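Long-range contact in phenylacetic acid degradation-related protein (Ralstonia eutropha JMP134, PDB 2PIM), which probably hydrolyses the thioester bond of fatty acyl-CoA substrates, as a dimeric member of the PaaI-like hotdog-fold thioesterases: residues F92-Q97 / D124-A129. Sequence-based numbering, arbitrary orientation.
Sequences FLRPAQ and DGKLVA
Arg94 meets Val128 and Leu127 where strand 84-92 ends and the chain runs on as a loop beside the start of strand 126-136, a worked example of how a strand end stays joined after its regular pairing ends. The loop leads to strand 99-107 of the antiparallel hotdog sheet. Phe92, whose backbone also bonds to the second subunit, forms with Ala129 the last antiparallel, non-hydrogen-bonded pair, CD1 of the ring 4.2 Å from Ala129 CB. Beyond it a single carbonyl takes over: Val128 O accepts from Leu93 N at 2.8 Å and from Arg94 N at 3.1 Å, both donors lying on the same side of the carbonyl plane and tilted from it. Within strand 126-136, Val128 and Ala129 together face Leu121 of neighbouring strand 114-123 as a classic beta bulge.

The arginine then adds a side-chain bond. Its CG stands beside the backbone N (chi1 -55°) and the chain runs extended to NE, drawing its methylenes past Leu127 O; NH1 turns back to that oxygen at 3.0 Å, nearly straight at 167°. The bond lies in both the carbonyl and guanidinium planes and uses a lone pair. Lys126 crosses this arm at about a right angle, its CB 3.9 Å from Arg94 CD.

Val128 supplies the buried side, where CG1 approaches Ala96 CB at 4.2 Å and Leu61 of helix 58-75 also covers the alanine. Leu93 and Leu127 lie side by side, with CD2 and CD1 3.8 Å apart. Two consecutive carbonyls thus receive three N-H groups, so the loop is held by directed polar bonds as well as apolar contact.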
# COMPACT_ATOMS: atom_id res chain seq x y z
N PHE A 92 -4.27 -4.81 9.27
CA PHE A 92 -5.28 -5.47 8.48
C PHE A 92 -6.12 -6.30 9.41
O PHE A 92 -5.61 -7.21 10.02
CB PHE A 92 -4.62 -6.38 7.42
CG PHE A 92 -3.66 -5.65 6.53
CD1 PHE A 92 -4.10 -4.62 5.73
CD2 PHE A 92 -2.30 -5.96 6.53
CE1 PHE A 92 -3.22 -3.90 4.94
CE2 PHE A 92 -1.41 -5.26 5.71
CZ PHE A 92 -1.88 -4.22 4.93
N LEU A 93 -7.40 -5.96 9.48
CA LEU A 93 -8.27 -6.34 10.55
C LEU A 93 -9.25 -7.37 10.06
O LEU A 93 -9.47 -8.39 10.73
CB LEU A 93 -9.00 -5.08 11.01
CG LEU A 93 -8.50 -4.29 12.24
CD1 LEU A 93 -7.04 -4.07 12.27
CD2 LEU A 93 -9.22 -2.96 12.33
N ARG A 94 -9.88 -7.07 8.91
CA ARG A 94 -10.88 -7.92 8.27
C ARG A 94 -10.72 -7.88 6.76
O ARG A 94 -10.30 -6.86 6.21
CB ARG A 94 -12.30 -7.43 8.57
CG ARG A 94 -12.61 -7.30 10.01
CD ARG A 94 -14.00 -6.75 10.25
NE ARG A 94 -14.34 -6.91 11.67
CZ ARG A 94 -13.97 -6.07 12.64
NH1 ARG A 94 -13.26 -4.98 12.39
NH2 ARG A 94 -14.33 -6.34 13.89
N PRO A 95 -11.11 -8.97 6.09
CA PRO A 95 -11.03 -9.02 4.64
C PRO A 95 -12.04 -8.09 3.95
O PRO A 95 -13.15 -7.88 4.44
CB PRO A 95 -11.32 -10.50 4.32
CG PRO A 95 -12.13 -10.96 5.45
CD PRO A 95 -11.67 -10.22 6.66
N ALA A 96 -11.59 -7.48 2.85
CA ALA A 96 -12.43 -6.62 2.03
C ALA A 96 -12.73 -7.34 0.73
O ALA A 96 -11.99 -8.23 0.29
CB ALA A 96 -11.73 -5.30 1.76
N GLN A 97 -13.83 -6.95 0.10
CA GLN A 97 -14.23 -7.50 -1.17
C GLN A 97 -14.18 -6.36 -2.18
O GLN A 97 -14.11 -5.19 -1.80
CB GLN A 97 -15.64 -8.08 -1.07
CG GLN A 97 -15.99 -8.75 0.28
CD GLN A 97 -15.09 -9.93 0.63
OE1 GLN A 97 -14.51 -10.56 -0.25
NE2 GLN A 97 -14.99 -10.24 1.92
N ASP A 124 -18.95 -2.13 4.20
CA ASP A 124 -20.19 -2.69 4.72
C ASP A 124 -20.34 -2.52 6.23
O ASP A 124 -20.84 -3.41 6.94
CB ASP A 124 -20.37 -4.16 4.31
CG ASP A 124 -20.37 -4.36 2.78
OD1 ASP A 124 -20.68 -3.41 2.01
OD2 ASP A 124 -20.05 -5.50 2.34
N GLY A 125 -19.90 -1.36 6.72
CA GLY A 125 -20.09 -1.03 8.12
C GLY A 125 -19.11 -1.65 9.07
O GLY A 125 -19.31 -1.54 10.27
N LYS A 126 -18.05 -2.30 8.56
CA LYS A 126 -16.97 -2.85 9.40
C LYS A 126 -15.62 -2.31 9.00
O LYS A 126 -15.38 -2.10 7.82
CB LYS A 126 -16.91 -4.38 9.33
CG LYS A 126 -18.22 -5.06 9.70
CD LYS A 126 -18.04 -6.56 9.80
CE LYS A 126 -19.35 -7.28 9.47
NZ LYS A 126 -19.49 -8.57 10.20
N LEU A 127 -14.75 -2.11 9.98
CA LEU A 127 -13.36 -1.70 9.74
C LEU A 127 -12.64 -2.83 9.10
O LEU A 127 -12.59 -3.90 9.66
CB LEU A 127 -12.61 -1.46 11.03
CG LEU A 127 -12.52 -0.06 11.60
CD1 LEU A 127 -11.73 -0.14 12.90
CD2 LEU A 127 -11.87 0.87 10.63
N VAL A 128 -12.03 -2.58 7.94
CA VAL A 128 -11.19 -3.61 7.34
C VAL A 128 -9.69 -3.42 7.63
O VAL A 128 -8.93 -4.40 7.75
CB VAL A 128 -11.50 -3.78 5.85
CG1 VAL A 128 -12.96 -4.25 5.68
CG2 VAL A 128 -11.28 -2.52 5.06
N ALA A 129 -9.26 -2.16 7.74
CA ALA A 129 -7.88 -1.87 7.96
C ALA A 129 -7.73 -0.51 8.61
O ALA A 129 -8.59 0.36 8.43
CB ALA A 129 -7.13 -1.91 6.63